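Local atomic coordinates of NTP_transf_2 domain-containing protein (Capnocytophaga granulosa, PDB entry 6WT9), a protein that synthesises the second messenger cyclic di-GMP from two GTP molecules as part of a CBASS antiviral defence system in bacteria. Residues 176-181 against 185-190; 239-244 against 278-283; 247-252 against 293-298. One frame throughout, in Å; residues are numbered along the deposited sequence.

Interaction 1: 176-181 against 185-190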
ATOM      1  N   ILE A 176     -11.644   5.376 -12.719  1.00 16.38           N
ATOM      2  CA  ILE A 176     -12.795   4.517 -12.965  1.00 18.05           C
ATOM      3  C   ILE A 176     -12.648   3.286 -12.086  1.00 23.39           C
ATOM      4  O   ILE A 176     -11.572   2.678 -12.035  1.00 29.50           O
ATOM      5  CB  ILE A 176     -12.893   4.120 -14.449  1.00 13.40           C
ATOM      6  CG1 ILE A 176     -12.877   5.359 -15.344  1.00 14.96           C
ATOM      7  CG2 ILE A 176     -14.148   3.293 -14.701  1.00 11.94           C
ATOM      8  CD1 ILE A 176     -12.898   5.035 -16.825  1.00 20.56           C
ATOM      9  N   LYS A 177     -13.720   2.913 -11.392  1.00 23.94           N
ATOM     10  CA  LYS A 177     -13.710   1.761 -10.498  1.00 28.69           C
ATOM     11  C   LYS A 177     -14.670   0.712 -11.036  1.00 23.14           C
ATOM     12  O   LYS A 177     -15.852   1.000 -11.249  1.00 22.48           O
ATOM     13  CB  LYS A 177     -14.094   2.162  -9.072  1.00 39.53           C
ATOM     14  CG  LYS A 177     -13.961   1.032  -8.062  1.00 50.49           C
ATOM     15  CD  LYS A 177     -14.204   1.514  -6.642  1.00 58.73           C
ATOM     16  CE  LYS A 177     -13.832   0.444  -5.627  1.00 63.74           C
ATOM     17  NZ  LYS A 177     -12.386   0.086  -5.701  1.00 65.61           N
ATOM     18  N   ILE A 178     -14.162  -0.501 -11.254  1.00 15.37           N
ATOM     19  CA  ILE A 178     -14.973  -1.604 -11.746  1.00 17.05           C
ATOM     20  C   ILE A 178     -14.953  -2.723 -10.715  1.00 18.70           C
ATOM     21  O   ILE A 178     -14.078  -2.796  -9.849  1.00 16.74           O
ATOM     22  CB  ILE A 178     -14.497  -2.124 -13.121  1.00 19.19           C
ATOM     23  CG1 ILE A 178     -13.124  -2.799 -13.012  1.00 17.26           C
ATOM     24  CG2 ILE A 178     -14.468  -0.993 -14.139  1.00 16.93           C
ATOM     25  CD1 ILE A 178     -13.178  -4.323 -12.942  1.00 12.82           C
ATOM     26  N   THR A 179     -15.937  -3.610 -10.830  1.00 23.10           N
ATOM     27  CA  THR A 179     -16.031  -4.795  -9.989  1.00 26.06           C
ATOM     28  C   THR A 179     -16.179  -6.011 -10.887  1.00 23.43           C
ATOM     29  O   THR A 179     -17.151  -6.112 -11.643  1.00 30.24           O
ATOM     30  CB  THR A 179     -17.212  -4.701  -9.018  1.00 29.24           C
ATOM     31  OG1 THR A 179     -16.995  -3.620  -8.102  1.00 30.98           O
ATOM     32  CG2 THR A 179     -17.367  -6.001  -8.239  1.00 26.14           C
ATOM     33  N   ASN A 180     -15.209  -6.917 -10.821  1.00 20.79           N
ATOM     34  CA  ASN A 180     -15.309  -8.208 -11.494  1.00 23.48           C
ATOM     35  C   ASN A 180     -16.153  -9.111 -10.604  1.00 26.41           C
ATOM     36  O   ASN A 180     -15.653  -9.692  -9.639  1.00 23.67           O
ATOM     37  CB  ASN A 180     -13.922  -8.791 -11.746  1.00 24.58           C
ATOM     38  CG  ASN A 180     -13.949  -9.998 -12.673  1.00 25.84           C
ATOM     39  OD1 ASN A 180     -14.821 -10.860 -12.569  1.00 29.49           O
ATOM     40  ND2 ASN A 180     -12.985 -10.061 -13.586  1.00 14.45           N
ATOM     41  N   LYS A 181     -17.447  -9.219 -10.918  1.00 28.63           N
ATOM     42  CA  LYS A 181     -18.348  -9.993 -10.071  1.00 39.96           C
ATOM     43  C   LYS A 181     -18.015 -11.479 -10.098  1.00 50.87           C
ATOM     44  O   LYS A 181     -18.316 -12.197  -9.137  1.00 56.76           O
ATOM     45  CB  LYS A 181     -19.799  -9.767 -10.495  1.00 43.53           C
ATOM     46  CG  LYS A 181     -20.242  -8.314 -10.435  1.00 48.02           C
ATOM     47  CD  LYS A 181     -21.759  -8.192 -10.443  1.00 51.64           C
ATOM     48  CE  LYS A 181     -22.371  -8.883 -11.648  1.00 52.75           C
ATOM     49  NZ  LYS A 181     -23.854  -8.751 -11.663  1.00 52.60           N
ATOM     50  N   ARG A 185     -13.358  -9.056  -7.178  1.00 32.18           N
ATOM     51  CA  ARG A 185     -12.227  -8.157  -7.017  1.00 31.91           C
ATOM     52  C   ARG A 185     -12.539  -6.808  -7.653  1.00 29.18           C
ATOM     53  O   ARG A 185     -13.299  -6.721  -8.622  1.00 25.79           O
ATOM     54  CB  ARG A 185     -10.954  -8.742  -7.644  1.00 38.13           C
ATOM     55  CG  ARG A 185     -10.518 -10.080  -7.067  1.00 48.54           C
ATOM     56  CD  ARG A 185     -10.161  -9.966  -5.594  1.00 53.70           C
ATOM     57  NE  ARG A 185      -9.532 -11.184  -5.091  1.00 56.99           N
ATOM     58  CZ  ARG A 185     -10.199 -12.231  -4.615  1.00 58.94           C
ATOM     59  NH1 ARG A 185     -11.524 -12.213  -4.570  1.00 59.08           N
ATOM     60  NH2 ARG A 185      -9.540 -13.298  -4.182  1.00 61.81           N
ATOM     61  N   ASP A 186     -11.942  -5.757  -7.100  1.00 26.97           N
ATOM     62  CA  ASP A 186     -12.103  -4.403  -7.607  1.00 22.00           C
ATOM     63  C   ASP A 186     -10.821  -3.932  -8.279  1.00 21.38           C
ATOM     64  O   ASP A 186      -9.714  -4.300  -7.876  1.00 20.67           O
ATOM     65  CB  ASP A 186     -12.486  -3.431  -6.488  1.00 22.66           C
ATOM     66  CG  ASP A 186     -13.930  -3.584  -6.052  1.00 36.46           C
ATOM     67  OD1 ASP A 186     -14.719  -4.180  -6.814  1.00 38.83           O
ATOM     68  OD2 ASP A 186     -14.277  -3.104  -4.953  1.00 44.48           O
ATOM     69  N   VAL A 187     -10.985  -3.116  -9.316  1.00 20.68           N
ATOM     70  CA  VAL A 187      -9.868  -2.523 -10.044  1.00  9.76           C
ATOM     71  C   VAL A 187     -10.181  -1.052 -10.281  1.00 13.61           C
ATOM     72  O   VAL A 187     -11.274  -0.712 -10.751  1.00 22.73           O
ATOM     73  CB  VAL A 187      -9.603  -3.236 -11.388  1.00 11.05           C
ATOM     74  CG1 VAL A 187      -8.459  -2.560 -12.134  1.00 14.82           C
ATOM     75  CG2 VAL A 187      -9.302  -4.712 -11.171  1.00 10.19           C
ATOM     76  N   ASP A 188      -9.232  -0.182  -9.953  1.00 15.50           N
ATOM     77  CA  ASP A 188      -9.321   1.233 -10.285  1.00 16.89           C
ATOM     78  C   ASP A 188      -8.463   1.512 -11.512  1.00 17.19           C
ATOM     79  O   ASP A 188      -7.357   0.981 -11.643  1.00 15.70           O
ATOM     80  CB  ASP A 188      -8.869   2.107  -9.114  1.00 26.04           C
ATOM     81  CG  ASP A 188      -9.817   2.032  -7.930  1.00 44.47           C
ATOM     82  OD1 ASP A 188     -10.745   1.197  -7.963  1.00 50.18           O
ATOM     83  OD2 ASP A 188      -9.637   2.809  -6.968  1.00 53.34           O
ATOM     84  N   ILE A 189      -8.983   2.343 -12.412  1.00 15.88           N
ATOM     85  CA  ILE A 189      -8.334   2.643 -13.684  1.00 15.59           C
ATOM     86  C   ILE A 189      -8.051   4.137 -13.725  1.00 14.10           C
ATOM     87  O   ILE A 189      -8.977   4.951 -13.630  1.00 14.96           O
ATOM     88  CB  ILE A 189      -9.196   2.210 -14.882  1.00 18.23           C
ATOM     89  CG1 ILE A 189      -9.394   0.690 -14.891  1.00 18.80           C
ATOM     90  CG2 ILE A 189      -8.566   2.672 -16.187  1.00 12.92           C
ATOM     91  CD1 ILE A 189     -10.618   0.212 -14.131  1.00  8.04           C
ATOM     92  N   VAL A 190      -6.780   4.496 -13.880  1.00 14.37           N
ATOM     93  CA  VAL A 190      -6.329   5.882 -13.827  1.00 16.57           C
ATOM     94  C   VAL A 190      -5.716   6.255 -15.170  1.00 14.84           C
ATOM     95  O   VAL A 190      -4.911   5.497 -15.723  1.00 20.44           O
ATOM     96  CB  VAL A 190      -5.322   6.097 -12.682  1.00 18.53           C
ATOM     97  CG1 VAL A 190      -4.848   7.537 -12.650  1.00 20.69           C
ATOM     98  CG2 VAL A 190      -5.942   5.705 -11.350  1.00  9.40           C
TER
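Ile178 and Val187 exchange backbone hydrogen bonds at the middle of an antiparallel β hairpin, strands 176-180 and 185-190, within the mixed sheet of the nucleotidyltransferase fold. The Ile178 N-H points almost straight at Val187 O (2.9 Å, 173° at the hydrogen), whereas the return bond from Val187 N to Ile178 O is longer, 3.2 Å, and comes in tilted from the carbonyl plane. Ile176 with Ile189, and Asn180 with Arg185, form the other hydrogen-bonded pairs; of the last pair only the bond from Arg185 N to Asn180 O is weak.

The tightly packed face carries Ile176, Ile178, Val187 and Ile189. Ile178 and Val187 run alongside each other off the same face of the sheet, with Ile178 CG1 3.9 Å from Val187 CB. With chi1 of Ile178 at 68°, its CG1 takes the Val187 side and its CG2 the Ile189 side, where Ile178 CG2 meets Ile189 CD1 at 4.0 Å. Helix 147-164 covers this face, Leu161 touching Ile189 and Ser157 touching Ile176, while Cys168 of the neighbouring strand 167-169 packs on Ile176 and Ile178.

The other face, with Lys177, Thr179, Asp186 and Asp188, is polar and partly open to solvent. Lys177 runs out extended and bends only at its last torsion, which sets NZ between the two aspartates. Lys177 NZ lies 3.0 Å from Asp188 OD1, a salt bridge on that oxygen's syn lone pair, and 3.8 Å from Asp186 OD2, a long ion pair. Asp186 has a closer partner for its other oxygen: Thr179 OG1 donates to OD1 over 2.7 Å, reaching it from above the carboxylate plane, 36° out of it.

Interaction 2: 239-244 against 278-283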
ATOM      1  N   SER A 239      13.524  -3.591   0.899  1.00 19.72           N
ATOM      2  CA  SER A 239      13.017  -4.784   1.563  1.00 19.67           C
ATOM      3  C   SER A 239      13.837  -6.006   1.178  1.00 20.48           C
ATOM      4  O   SER A 239      14.070  -6.893   2.006  1.00 14.37           O
ATOM      5  CB  SER A 239      11.543  -4.993   1.222  1.00 18.47           C
ATOM      6  OG  SER A 239      11.041  -6.134   1.890  1.00 23.46           O
ATOM      7  N   SER A 240      14.295  -6.063  -0.075  1.00 21.42           N
ATOM      8  CA  SER A 240      15.174  -7.148  -0.492  1.00 20.25           C
ATOM      9  C   SER A 240      16.504  -7.095   0.250  1.00 19.45           C
ATOM     10  O   SER A 240      17.056  -8.138   0.623  1.00 18.90           O
ATOM     11  CB  SER A 240      15.394  -7.086  -2.005  1.00 19.84           C
ATOM     12  OG  SER A 240      16.113  -8.216  -2.468  1.00 31.55           O
ATOM     13  N   GLU A 241      17.030  -5.885   0.485  1.00 22.07           N
ATOM     14  CA  GLU A 241      18.279  -5.747   1.232  1.00 26.31           C
ATOM     15  C   GLU A 241      18.135  -6.235   2.666  1.00 29.08           C
ATOM     16  O   GLU A 241      19.112  -6.696   3.268  1.00 29.01           O
ATOM     17  CB  GLU A 241      18.745  -4.291   1.241  1.00 30.64           C
ATOM     18  CG  GLU A 241      18.889  -3.645  -0.123  1.00 40.25           C
ATOM     19  CD  GLU A 241      19.258  -2.176  -0.024  1.00 49.11           C
ATOM     20  OE1 GLU A 241      20.371  -1.874   0.459  1.00 53.15           O
ATOM     21  OE2 GLU A 241      18.434  -1.323  -0.416  1.00 48.44           O
ATOM     22  N   THR A 242      16.935  -6.131   3.235  1.00 23.82           N
ATOM     23  CA  THR A 242      16.696  -6.495   4.625  1.00 16.76           C
ATOM     24  C   THR A 242      15.909  -7.794   4.754  1.00 14.16           C
ATOM     25  O   THR A 242      15.365  -8.078   5.825  1.00 15.69           O
ATOM     26  CB  THR A 242      15.972  -5.360   5.349  1.00 17.03           C
ATOM     27  OG1 THR A 242      14.668  -5.184   4.782  1.00 19.39           O
ATOM     28  CG2 THR A 242      16.756  -4.066   5.207  1.00 18.62           C
ATOM     29  N   LYS A 243      15.842  -8.582   3.683  1.00 17.34           N
ATOM     30  CA  LYS A 243      15.167  -9.881   3.682  1.00 21.78           C
ATOM     31  C   LYS A 243      13.718  -9.762   4.156  1.00 20.72           C
ATOM     32  O   LYS A 243      13.240 -10.542   4.984  1.00 18.69           O
ATOM     33  CB  LYS A 243      15.937 -10.901   4.525  1.00 24.25           C
ATOM     34  CG  LYS A 243      17.316 -11.256   3.985  1.00 31.07           C
ATOM     35  CD  LYS A 243      18.405 -10.390   4.600  1.00 42.12           C
ATOM     36  CE  LYS A 243      19.789 -10.908   4.245  1.00 48.53           C
ATOM     37  NZ  LYS A 243      20.857 -10.132   4.931  1.00 56.70           N
ATOM     38  N   GLY A 244      13.015  -8.771   3.616  1.00 18.33           N
ATOM     39  CA  GLY A 244      11.600  -8.605   3.868  1.00 16.23           C
ATOM     40  C   GLY A 244      11.238  -7.824   5.113  1.00  9.68           C
ATOM     41  O   GLY A 244      10.044  -7.648   5.383  1.00  7.89           O
ATOM     42  N   ILE A 278      13.753   4.631   8.170  1.00 12.24           N
ATOM     43  CA  ILE A 278      14.567   3.957   9.175  1.00 11.85           C
ATOM     44  C   ILE A 278      15.840   3.426   8.531  1.00 14.00           C
ATOM     45  O   ILE A 278      15.797   2.752   7.492  1.00 11.32           O
ATOM     46  CB  ILE A 278      13.773   2.826   9.845  1.00 14.00           C
ATOM     47  CG1 ILE A 278      12.493   3.374  10.477  1.00 14.60           C
ATOM     48  CG2 ILE A 278      14.636   2.117  10.885  1.00 12.97           C
ATOM     49  CD1 ILE A 278      11.580   2.302  11.034  1.00 13.11           C
ATOM     50  N   GLU A 279      16.980   3.721   9.151  1.00 15.58           N
ATOM     51  CA  GLU A 279      18.260   3.273   8.619  1.00 20.59           C
ATOM     52  C   GLU A 279      18.363   1.753   8.668  1.00 18.68           C
ATOM     53  O   GLU A 279      17.932   1.116   9.633  1.00 19.42           O
ATOM     54  CB  GLU A 279      19.409   3.909   9.402  1.00 29.08           C
ATOM     55  CG  GLU A 279      19.467   5.426   9.277  1.00 39.60           C
ATOM     56  CD  GLU A 279      20.586   6.045  10.095  1.00 51.44           C
ATOM     57  OE1 GLU A 279      21.312   5.295  10.781  1.00 57.19           O
ATOM     58  OE2 GLU A 279      20.739   7.284  10.052  1.00 55.92           O
ATOM     59  N   LYS A 280      18.937   1.176   7.609  1.00 21.23           N
ATOM     60  CA  LYS A 280      19.004  -0.278   7.490  1.00 23.42           C
ATOM     61  C   LYS A 280      19.772  -0.903   8.646  1.00 24.55           C
ATOM     62  O   LYS A 280      19.387  -1.962   9.155  1.00 25.51           O
ATOM     63  CB  LYS A 280      19.654  -0.664   6.162  1.00 29.41           C
ATOM     64  CG  LYS A 280      18.865  -0.276   4.927  1.00 42.53           C
ATOM     65  CD  LYS A 280      19.770  -0.237   3.707  1.00 50.77           C
ATOM     66  CE  LYS A 280      20.658  -1.472   3.639  1.00 58.42           C
ATOM     67  NZ  LYS A 280      21.644  -1.388   2.527  1.00 62.78           N
ATOM     68  N   ASN A 281      20.866  -0.265   9.073  1.00 18.86           N
ATOM     69  CA  ASN A 281      21.723  -0.837  10.106  1.00 28.97           C
ATOM     70  C   ASN A 281      21.038  -0.952  11.460  1.00 29.22           C
ATOM     71  O   ASN A 281      21.583  -1.609  12.352  1.00 31.74           O
ATOM     72  CB  ASN A 281      23.001  -0.008  10.248  1.00 35.03           C
ATOM     73  CG  ASN A 281      22.723   1.437  10.609  1.00 43.63           C
ATOM     74  OD1 ASN A 281      22.538   1.774  11.780  1.00 46.48           O
ATOM     75  ND2 ASN A 281      22.692   2.301   9.603  1.00 46.32           N
ATOM     76  N   LYS A 282      19.868  -0.340  11.641  1.00 29.05           N
ATOM     77  CA  LYS A 282      19.168  -0.449  12.914  1.00 25.43           C
ATOM     78  C   LYS A 282      18.329  -1.714  13.027  1.00 22.00           C
ATOM     79  O   LYS A 282      18.040  -2.146  14.147  1.00 24.00           O
ATOM     80  CB  LYS A 282      18.282   0.778  13.136  1.00 25.55           C
ATOM     81  CG  LYS A 282      19.049   2.063  13.383  1.00 32.37           C
ATOM     82  CD  LYS A 282      18.111   3.173  13.821  1.00 37.17           C
ATOM     83  CE  LYS A 282      18.876   4.430  14.194  1.00 42.13           C
ATOM     84  NZ  LYS A 282      19.610   5.002  13.033  1.00 42.39           N
ATOM     85  N   TYR A 283      17.934  -2.319  11.903  1.00 16.05           N
ATOM     86  CA  TYR A 283      17.102  -3.516  11.960  1.00 18.67           C
ATOM     87  C   TYR A 283      17.591  -4.612  11.018  1.00 20.86           C
ATOM     88  O   TYR A 283      16.805  -5.497  10.660  1.00 19.39           O
ATOM     89  CB  TYR A 283      15.632  -3.182  11.651  1.00 14.25           C
ATOM     90  CG  TYR A 283      15.363  -2.633  10.263  1.00 10.32           C
ATOM     91  CD1 TYR A 283      15.532  -1.282   9.980  1.00 10.88           C
ATOM     92  CD2 TYR A 283      14.914  -3.463   9.243  1.00 10.83           C
ATOM     93  CE1 TYR A 283      15.277  -0.777   8.713  1.00 14.20           C
ATOM     94  CE2 TYR A 283      14.657  -2.969   7.975  1.00 11.88           C
ATOM     95  CZ  TYR A 283      14.839  -1.627   7.717  1.00 14.89           C
ATOM     96  OH  TYR A 283      14.585  -1.131   6.458  1.00 14.89           O
TER
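A small, partly buried contact joins the C-terminal end of helix 228-241 to the loop that leads from helix 268-276 to helix 291-304. Glu241 and Lys280 form its outer, charged part; Thr242 and Tyr283 form the buried, apolar part.

The two charged side chains cross at about a right angle. Lys280 bends at its third torsion (chi3 46°), bringing NZ to Glu241 OE1 in a salt bridge whose modelled length of 2.5 Å is very short and therefore doubtful in detail. Deeper in, the methyl CG2 of Thr242 lies 3.6 Å from CE2 of the Tyr283 ring, approaching it obliquely. With chi1 at 65°, Thr242 directs that methyl across the contact while OG1 stays with its own chain, hydrogen-bonded to Arg238 O. Carbonyls of the tyrosine's own loop lie round the ring: Lys280 O over one face, offset toward the rim, and Ile278 O in plane at the edge.

Thr242 is the first residue past the helix, which a Schellman motif ends, with Lys243 at positive phi and Gly244 N bonded to Ser239 O at 2.7 Å. Gly244 is then the N-cap residue of helix 245-259, making a tight corner between two helices beside the loop. The Tyr283 ring is thus wedged among three helices, touching Arg238 of helix 228-241, Arg245 and Met249 of helix 245-259, and Leu291 and Ile294 of helix 291-304.

Interaction 3: 247-252 against 293-298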
ATOM      1  N   LYS A 247       8.999  -4.574   4.705  1.00 10.87           N
ATOM      2  CA  LYS A 247       7.585  -4.804   4.434  1.00  4.54           C
ATOM      3  C   LYS A 247       6.848  -5.299   5.670  1.00  8.72           C
ATOM      4  O   LYS A 247       5.667  -4.981   5.848  1.00 13.15           O
ATOM      5  CB  LYS A 247       7.421  -5.790   3.279  1.00  7.29           C
ATOM      6  CG  LYS A 247       7.955  -5.265   1.953  1.00 12.75           C
ATOM      7  CD  LYS A 247       7.741  -6.262   0.827  1.00 17.12           C
ATOM      8  CE  LYS A 247       8.403  -5.788  -0.455  1.00 17.04           C
ATOM      9  NZ  LYS A 247       8.121  -6.709  -1.589  1.00 10.94           N
ATOM     10  N   LYS A 248       7.517  -6.070   6.533  1.00  5.68           N
ATOM     11  CA  LYS A 248       6.895  -6.474   7.791  1.00  9.67           C
ATOM     12  C   LYS A 248       6.496  -5.257   8.616  1.00 11.37           C
ATOM     13  O   LYS A 248       5.384  -5.193   9.153  1.00 13.76           O
ATOM     14  CB  LYS A 248       7.841  -7.374   8.589  1.00  3.78           C
ATOM     15  CG  LYS A 248       7.817  -8.839   8.184  1.00  6.48           C
ATOM     16  CD  LYS A 248       8.637  -9.682   9.148  1.00 14.47           C
ATOM     17  CE  LYS A 248       8.623 -11.148   8.753  1.00 21.61           C
ATOM     18  NZ  LYS A 248       9.228 -11.358   7.411  1.00 25.47           N
HETATM   19  N   MSE A 249       7.391  -4.281   8.725  1.00  7.52           N
HETATM   20  CA  MSE A 249       7.112  -3.069   9.483  1.00 10.42           C
HETATM   21  C   MSE A 249       5.969  -2.272   8.862  1.00 11.91           C
HETATM   22  O   MSE A 249       5.098  -1.771   9.573  1.00 12.64           O
HETATM   23  CB  MSE A 249       8.366  -2.199   9.581  1.00 11.64           C
HETATM   24  CG  MSE A 249       9.438  -2.760  10.498  1.00 17.92           C
HETATM   25 SE   MSE A 249      10.900  -1.501  10.812  0.59 15.88          SE
HETATM   26  CE  MSE A 249      11.567  -1.365   8.990  1.00  2.51           C
ATOM     27  N   ILE A 250       5.978  -2.164   7.531  1.00 13.84           N
ATOM     28  CA  ILE A 250       4.931  -1.419   6.834  1.00 12.24           C
ATOM     29  C   ILE A 250       3.570  -2.064   7.069  1.00  9.97           C
ATOM     30  O   ILE A 250       2.616  -1.404   7.496  1.00  6.72           O
ATOM     31  CB  ILE A 250       5.253  -1.313   5.332  1.00  8.64           C
ATOM     32  CG1 ILE A 250       6.455  -0.396   5.101  1.00 11.12           C
ATOM     33  CG2 ILE A 250       4.040  -0.817   4.557  1.00  4.99           C
ATOM     34  CD1 ILE A 250       6.856  -0.263   3.636  1.00  6.43           C
ATOM     35  N   ARG A 251       3.463  -3.369   6.792  1.00 13.50           N
ATOM     36  CA  ARG A 251       2.199  -4.074   6.992  1.00 14.53           C
ATOM     37  C   ARG A 251       1.763  -4.041   8.451  1.00 14.87           C
ATOM     38  O   ARG A 251       0.562  -3.977   8.740  1.00 12.38           O
ATOM     39  CB  ARG A 251       2.324  -5.521   6.507  1.00 11.36           C
ATOM     40  CG  ARG A 251       2.679  -5.652   5.032  1.00 14.18           C
ATOM     41  CD  ARG A 251       2.595  -7.096   4.561  1.00 20.41           C
ATOM     42  NE  ARG A 251       3.680  -7.920   5.085  1.00 18.15           N
ATOM     43  CZ  ARG A 251       4.675  -8.407   4.351  1.00 14.36           C
ATOM     44  NH1 ARG A 251       4.728  -8.161   3.049  1.00 16.25           N
ATOM     45  NH2 ARG A 251       5.618  -9.149   4.922  1.00  8.31           N
ATOM     46  N   PHE A 252       2.722  -4.078   9.378  1.00 15.01           N
ATOM     47  CA  PHE A 252       2.401  -4.020  10.800  1.00 11.87           C
ATOM     48  C   PHE A 252       1.721  -2.703  11.157  1.00 15.80           C
ATOM     49  O   PHE A 252       0.652  -2.689  11.778  1.00 12.41           O
ATOM     50  CB  PHE A 252       3.680  -4.215  11.616  1.00  7.15           C
ATOM     51  CG  PHE A 252       3.475  -4.181  13.103  1.00 11.62           C
ATOM     52  CD1 PHE A 252       2.977  -5.286  13.772  1.00 11.23           C
ATOM     53  CD2 PHE A 252       3.814  -3.056  13.835  1.00 10.43           C
ATOM     54  CE1 PHE A 252       2.804  -5.263  15.143  1.00 13.30           C
ATOM     55  CE2 PHE A 252       3.643  -3.026  15.206  1.00 14.83           C
ATOM     56  CZ  PHE A 252       3.135  -4.131  15.861  1.00 14.21           C
ATOM     57  N   PRO A 293      10.002  -2.709  18.904  1.00 14.41           N
ATOM     58  CA  PRO A 293      10.760  -1.635  19.574  1.00 16.91           C
ATOM     59  C   PRO A 293      11.449  -0.693  18.603  1.00 17.54           C
ATOM     60  O   PRO A 293      11.643   0.487  18.921  1.00 12.88           O
ATOM     61  CB  PRO A 293      11.780  -2.400  20.429  1.00 17.56           C
ATOM     62  CG  PRO A 293      11.194  -3.751  20.606  1.00 18.60           C
ATOM     63  CD  PRO A 293      10.458  -4.042  19.346  1.00 12.64           C
ATOM     64  N   ILE A 294      11.829  -1.185  17.421  1.00 16.38           N
ATOM     65  CA  ILE A 294      12.467  -0.333  16.426  1.00 19.37           C
ATOM     66  C   ILE A 294      11.457   0.640  15.829  1.00 20.44           C
ATOM     67  O   ILE A 294      11.767   1.817  15.604  1.00 19.50           O
ATOM     68  CB  ILE A 294      13.141  -1.202  15.351  1.00 17.72           C
ATOM     69  CG1 ILE A 294      14.317  -1.958  15.971  1.00 16.67           C
ATOM     70  CG2 ILE A 294      13.593  -0.354  14.167  1.00 19.80           C
ATOM     71  CD1 ILE A 294      14.865  -3.048  15.102  1.00 16.34           C
ATOM     72  N   LEU A 295      10.235   0.173  15.569  1.00 19.92           N
ATOM     73  CA  LEU A 295       9.181   1.078  15.125  1.00 16.51           C
ATOM     74  C   LEU A 295       8.828   2.080  16.217  1.00 15.06           C
ATOM     75  O   LEU A 295       8.523   3.244  15.928  1.00 12.35           O
ATOM     76  CB  LEU A 295       7.946   0.283  14.703  1.00 14.72           C
ATOM     77  CG  LEU A 295       8.057  -0.438  13.360  1.00 16.19           C
ATOM     78  CD1 LEU A 295       6.848  -1.323  13.116  1.00 12.23           C
ATOM     79  CD2 LEU A 295       8.214   0.574  12.235  1.00 23.74           C
ATOM     80  N   TYR A 296       8.868   1.647  17.478  1.00 14.04           N
ATOM     81  CA  TYR A 296       8.609   2.567  18.580  1.00 16.73           C
ATOM     82  C   TYR A 296       9.650   3.678  18.623  1.00 20.24           C
ATOM     83  O   TYR A 296       9.310   4.858  18.772  1.00 16.49           O
ATOM     84  CB  TYR A 296       8.581   1.805  19.906  1.00 17.33           C
ATOM     85  CG  TYR A 296       8.460   2.702  21.116  1.00 20.96           C
ATOM     86  CD1 TYR A 296       7.226   3.206  21.508  1.00 26.56           C
ATOM     87  CD2 TYR A 296       9.576   3.049  21.863  1.00 18.05           C
ATOM     88  CE1 TYR A 296       7.108   4.029  22.608  1.00 24.55           C
ATOM     89  CE2 TYR A 296       9.468   3.871  22.968  1.00 23.74           C
ATOM     90  CZ  TYR A 296       8.233   4.357  23.334  1.00 27.91           C
ATOM     91  OH  TYR A 296       8.118   5.175  24.431  1.00 36.35           O
ATOM     92  N   GLU A 297      10.930   3.317  18.494  1.00 22.53           N
ATOM     93  CA  GLU A 297      11.989   4.322  18.543  1.00 21.72           C
ATOM     94  C   GLU A 297      11.861   5.318  17.398  1.00 17.25           C
ATOM     95  O   GLU A 297      12.054   6.524  17.590  1.00 18.55           O
ATOM     96  CB  GLU A 297      13.361   3.651  18.506  1.00 25.42           C
ATOM     97  CG  GLU A 297      14.513   4.627  18.681  1.00 43.46           C
ATOM     98  CD  GLU A 297      15.795   4.150  18.032  1.00 55.89           C
ATOM     99  OE1 GLU A 297      16.559   5.003  17.535  1.00 64.55           O
ATOM    100  OE2 GLU A 297      16.035   2.924  18.013  1.00 60.28           O
ATOM    101  N   GLN A 298      11.543   4.832  16.196  1.00 12.80           N
ATOM    102  CA  GLN A 298      11.375   5.728  15.058  1.00 12.36           C
ATOM    103  C   GLN A 298      10.196   6.671  15.267  1.00 14.00           C
ATOM    104  O   GLN A 298      10.316   7.887  15.074  1.00 14.90           O
ATOM    105  CB  GLN A 298      11.196   4.917  13.774  1.00  7.90           C
ATOM    106  CG  GLN A 298      10.687   5.730  12.584  1.00 15.17           C
ATOM    107  CD  GLN A 298      11.757   6.614  11.958  1.00 22.88           C
ATOM    108  OE1 GLN A 298      12.881   6.703  12.452  1.00 21.67           O
ATOM    109  NE2 GLN A 298      11.409   7.265  10.853  1.00 23.63           N
TER
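Helix segments 247-252 and 293-298 cross at -70°, their axes 11.3 Å apart at closest approach and their nearest CA atoms, those of Met249 and Leu295, separated by 7.3 Å. That wide spacing is bridged by the side chains of Met249, Phe252 and Leu295.

Leu295 carries the contact. Its forked end reaches toward helix 245-259 and divides between two residues one helical turn apart. Leu295 CD2 lies 3.7 Å from SE of Met249, which is present as selenomethionine, and Leu295 CD1 lies 3.6 Å from Phe252 CD2, approaching the ring obliquely. Leu295 CD1 and CD2 are 3.9 and 3.8 Å from Met249 CB, so both methyls sit over the base of that side chain. Met249 runs extended as far as SE and then bends, chi3 -63°, which turns its terminal methyl to the ring of Tyr283. Ile294 adds only a marginal touch, its CG2 4.5 Å from Met249 SE.

Other helices close the contact. Cys275 of helix 268-276 packs on both Met249 and Leu295, while Phe252 also touches Ile45, Ala48 and Met49 of helix 40-49 and Ile343 of helix 327-347. Polar groups of the same segments are engaged away from this core: Arg251 donates to the backbone carbonyls of Asn89 and Met49, and Gln298 NE2 bonds Asn277 OD1. Across the interface itself all touching groups are hydrocarbon or selenium, without directional bonds to fix an orientation, so what holds the helices here is probably burial of apolar surface and closeness of fit.

Overall arrangement
The contacts follow the chain from sheet to helices. Interaction 1 closes, as a local hairpin, before the other two open, and its centre lies about 34 Å from that of interaction 2 and about 31 Å from that of interaction 3, on the opposite side of the chain's centre. Interactions 2 and 3 are neighbours, about 11 Å between centres, and their segments alternate along the chain. Helices 228-241 and 245-259 follow each other through the corner at 242-244, and the 278-283 loop leads on to helix 291-304. The two contacts touch, for example Ser239 with Lys247, and so lie in the same helical region, apart from the nucleotidyltransferase sheet that holds interaction 1.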